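Local coordinates for protein alanine dehydrogenase (Archaeoglobus fulgidus, PDB 1OMO) that catalyses the reversible, NAD(+)-dependent oxidative deamination of L-alanine to pyruvate and ammonium, working as a homodimer, at residues S126-I131 against F148-V153. Sequence-based numbering, arbitrary orientation.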
ATOM      1  N   SER A 126     -12.845 -28.824 -25.416  1.00 21.13           N
ATOM      2  CA  SER A 126     -12.617 -30.089 -24.741  1.00 22.18           C
ATOM      3  C   SER A 126     -11.144 -30.426 -24.613  1.00 22.90           C
ATOM      4  O   SER A 126     -10.771 -31.218 -23.751  1.00 22.89           O
ATOM      5  CB  SER A 126     -13.302 -31.215 -25.505  1.00 21.52           C
ATOM      6  OG  SER A 126     -12.864 -31.178 -26.845  1.00 26.45           O
ATOM      7  N   VAL A 127     -10.319 -29.877 -25.511  1.00 22.90           N
ATOM      8  CA  VAL A 127      -8.893 -30.142 -25.458  1.00 22.66           C
ATOM      9  C   VAL A 127      -8.243 -28.957 -24.774  1.00 22.61           C
ATOM     10  O   VAL A 127      -8.377 -27.829 -25.232  1.00 24.69           O
ATOM     11  CB  VAL A 127      -8.294 -30.342 -26.862  1.00 22.87           C
ATOM     12  CG1 VAL A 127      -6.820 -30.694 -26.741  1.00 20.80           C
ATOM     13  CG2 VAL A 127      -9.040 -31.489 -27.597  1.00 22.83           C
ATOM     14  N   PHE A 128      -7.564 -29.219 -23.664  1.00 20.80           N
ATOM     15  CA  PHE A 128      -6.914 -28.166 -22.911  1.00 20.88           C
ATOM     16  C   PHE A 128      -5.426 -28.324 -22.911  1.00 18.79           C
ATOM     17  O   PHE A 128      -4.917 -29.354 -22.488  1.00 18.14           O
ATOM     18  CB  PHE A 128      -7.428 -28.157 -21.464  1.00 21.07           C
ATOM     19  CG  PHE A 128      -8.859 -27.698 -21.341  1.00 20.72           C
ATOM     20  CD1 PHE A 128      -9.912 -28.500 -21.811  1.00 21.63           C
ATOM     21  CD2 PHE A 128      -9.157 -26.444 -20.826  1.00 19.50           C
ATOM     22  CE1 PHE A 128     -11.239 -28.047 -21.771  1.00 19.33           C
ATOM     23  CE2 PHE A 128     -10.484 -25.993 -20.789  1.00 21.71           C
ATOM     24  CZ  PHE A 128     -11.516 -26.800 -21.266  1.00 19.56           C
ATOM     25  N   GLY A 129      -4.738 -27.299 -23.393  1.00 17.47           N
ATOM     26  CA  GLY A 129      -3.287 -27.306 -23.423  1.00 15.42           C
ATOM     27  C   GLY A 129      -2.664 -26.392 -22.360  1.00 16.17           C
ATOM     28  O   GLY A 129      -3.147 -25.281 -22.096  1.00 16.01           O
ATOM     29  N   PHE A 130      -1.596 -26.867 -21.733  1.00 15.44           N
ATOM     30  CA  PHE A 130      -0.897 -26.105 -20.724  1.00 15.02           C
ATOM     31  C   PHE A 130       0.585 -25.909 -21.062  1.00 16.46           C
ATOM     32  O   PHE A 130       1.351 -26.875 -21.236  1.00 17.37           O
ATOM     33  CB  PHE A 130      -1.023 -26.785 -19.361  1.00 16.52           C
ATOM     34  CG  PHE A 130      -2.427 -26.790 -18.812  1.00 18.76           C
ATOM     35  CD1 PHE A 130      -3.380 -27.682 -19.315  1.00 18.61           C
ATOM     36  CD2 PHE A 130      -2.796 -25.906 -17.796  1.00 17.24           C
ATOM     37  CE1 PHE A 130      -4.693 -27.698 -18.812  1.00 19.95           C
ATOM     38  CE2 PHE A 130      -4.113 -25.907 -17.274  1.00 19.37           C
ATOM     39  CZ  PHE A 130      -5.057 -26.805 -17.785  1.00 21.00           C
ATOM     40  N   ILE A 131       0.980 -24.651 -21.203  1.00 15.68           N
ATOM     41  CA  ILE A 131       2.374 -24.318 -21.437  1.00 14.97           C
ATOM     42  C   ILE A 131       2.814 -23.846 -20.055  1.00 16.04           C
ATOM     43  O   ILE A 131       2.484 -22.737 -19.647  1.00 14.77           O
ATOM     44  CB  ILE A 131       2.535 -23.165 -22.428  1.00 15.16           C
ATOM     45  CG1 ILE A 131       1.824 -23.503 -23.740  1.00 15.70           C
ATOM     46  CG2 ILE A 131       3.994 -22.910 -22.671  1.00 13.55           C
ATOM     47  CD1 ILE A 131       2.284 -24.817 -24.356  1.00 14.90           C
ATOM     48  N   PHE A 148     -15.921 -26.667 -17.538  1.00 25.89           N
ATOM     49  CA  PHE A 148     -15.886 -27.507 -18.736  1.00 26.04           C
ATOM     50  C   PHE A 148     -15.568 -28.941 -18.381  1.00 27.68           C
ATOM     51  O   PHE A 148     -14.833 -29.226 -17.436  1.00 28.28           O
ATOM     52  CB  PHE A 148     -14.801 -27.078 -19.730  1.00 25.37           C
ATOM     53  CG  PHE A 148     -15.022 -25.742 -20.381  1.00 24.00           C
ATOM     54  CD1 PHE A 148     -14.289 -24.635 -19.964  1.00 22.96           C
ATOM     55  CD2 PHE A 148     -15.891 -25.605 -21.465  1.00 23.30           C
ATOM     56  CE1 PHE A 148     -14.401 -23.417 -20.609  1.00 23.36           C
ATOM     57  CE2 PHE A 148     -16.015 -24.393 -22.122  1.00 22.05           C
ATOM     58  CZ  PHE A 148     -15.257 -23.283 -21.689  1.00 21.81           C
ATOM     59  N   ASP A 149     -16.132 -29.857 -19.142  1.00 28.89           N
ATOM     60  CA  ASP A 149     -15.799 -31.236 -18.918  1.00 31.28           C
ATOM     61  C   ASP A 149     -14.551 -31.299 -19.772  1.00 29.19           C
ATOM     62  O   ASP A 149     -14.597 -31.041 -20.963  1.00 29.77           O
ATOM     63  CB  ASP A 149     -16.896 -32.153 -19.453  1.00 36.38           C
ATOM     64  CG  ASP A 149     -17.846 -32.594 -18.362  1.00 42.18           C
ATOM     65  OD1 ASP A 149     -17.338 -32.960 -17.265  1.00 45.30           O
ATOM     66  OD2 ASP A 149     -19.081 -32.578 -18.593  1.00 43.38           O
ATOM     67  N   ILE A 150     -13.429 -31.592 -19.153  1.00 28.22           N
ATOM     68  CA  ILE A 150     -12.163 -31.638 -19.869  1.00 27.30           C
ATOM     69  C   ILE A 150     -11.937 -32.969 -20.573  1.00 27.04           C
ATOM     70  O   ILE A 150     -11.757 -34.003 -19.933  1.00 26.94           O
ATOM     71  CB  ILE A 150     -11.010 -31.319 -18.889  1.00 26.64           C
ATOM     72  CG1 ILE A 150     -11.166 -29.863 -18.402  1.00 27.19           C
ATOM     73  CG2 ILE A 150      -9.686 -31.510 -19.568  1.00 27.70           C
ATOM     74  CD1 ILE A 150     -10.118 -29.396 -17.447  1.00 26.88           C
ATOM     75  N   GLY A 151     -11.965 -32.935 -21.902  1.00 26.17           N
ATOM     76  CA  GLY A 151     -11.782 -34.141 -22.680  1.00 25.06           C
ATOM     77  C   GLY A 151     -10.361 -34.656 -22.687  1.00 25.34           C
ATOM     78  O   GLY A 151     -10.139 -35.844 -22.492  1.00 23.44           O
ATOM     79  N   GLU A 152      -9.408 -33.754 -22.897  1.00 24.52           N
ATOM     80  CA  GLU A 152      -8.013 -34.127 -22.945  1.00 25.87           C
ATOM     81  C   GLU A 152      -7.080 -33.009 -22.511  1.00 25.05           C
ATOM     82  O   GLU A 152      -7.325 -31.842 -22.798  1.00 26.47           O
ATOM     83  CB  GLU A 152      -7.623 -34.533 -24.360  1.00 25.79           C
ATOM     84  CG  GLU A 152      -6.181 -34.995 -24.450  1.00 28.02           C
ATOM     85  CD  GLU A 152      -5.670 -35.043 -25.885  1.00 28.50           C
ATOM     86  OE1 GLU A 152      -4.526 -35.491 -26.110  1.00 27.75           O
ATOM     87  OE2 GLU A 152      -6.417 -34.620 -26.785  1.00 28.89           O
ATOM     88  N   VAL A 153      -6.000 -33.386 -21.834  1.00 24.48           N
ATOM     89  CA  VAL A 153      -4.999 -32.434 -21.376  1.00 21.26           C
ATOM     90  C   VAL A 153      -3.666 -32.727 -22.062  1.00 21.85           C
ATOM     91  O   VAL A 153      -3.217 -33.871 -22.105  1.00 20.59           O
ATOM     92  CB  VAL A 153      -4.841 -32.499 -19.826  1.00 20.03           C
ATOM     93  CG1 VAL A 153      -3.518 -31.805 -19.383  1.00 12.55           C
ATOM     94  CG2 VAL A 153      -6.070 -31.824 -19.174  1.00 20.31           C
TER
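The ring of Phe128 has Ile150 laid across one face and Phe148 at its far end. Ile150 CG1 sits 4.0 Å from the Phe128 ring centroid, 20° off the normal, a CH-pi contact displaced toward the CD1–CE1 rim, while Ile150 CG2 meets Phe128 CD1. Both branches reach the ring because chi1 of -65° swings CG1 to the side of the backbone N and sets CG2 opposite that nitrogen. At the rim, near the ring plane, lie Ser126 O and Phe148 CD1. The two phenyl rings meet obliquely, planes at 57°, and the tightest touch is Phe128 CZ to Phe148 CB at 3.6 Å. Farther along the same side of the sheet, the Phe130 ring takes Val153 CG1 obliquely at its CD1, 4.1 Å away.

Val127 and Glu152 occupy the other face, side by side: the glutamate chain runs out extended, bringing OE2 to 3.9 Å from Val127 CG1. Between the faces, the strands pair in parallel. Phe128 N gives an almost straight bond to Glu152 O (2.8 Å), and Glu152 N binds Ser126 O at 3.0 Å; a weak, bent bond from Gly151 N falls on that same oxygen. Phe128 O, for its part, receives a CA-H...O contact from Val153 CA.

This is the first beta-alpha-beta unit of the Rossmann-fold NAD domain, strands 127-131 and 152-156 joined through helix 135-147. Leu144 and Leu141 of that helix pack on Phe128 and Phe130. The chemistry thus divides: main-chain bonds fix the register, and an aromatic-aliphatic layer seals the crossover helix onto the sheet, with the Phe130 side chain still about 9 Å from the bound NAD.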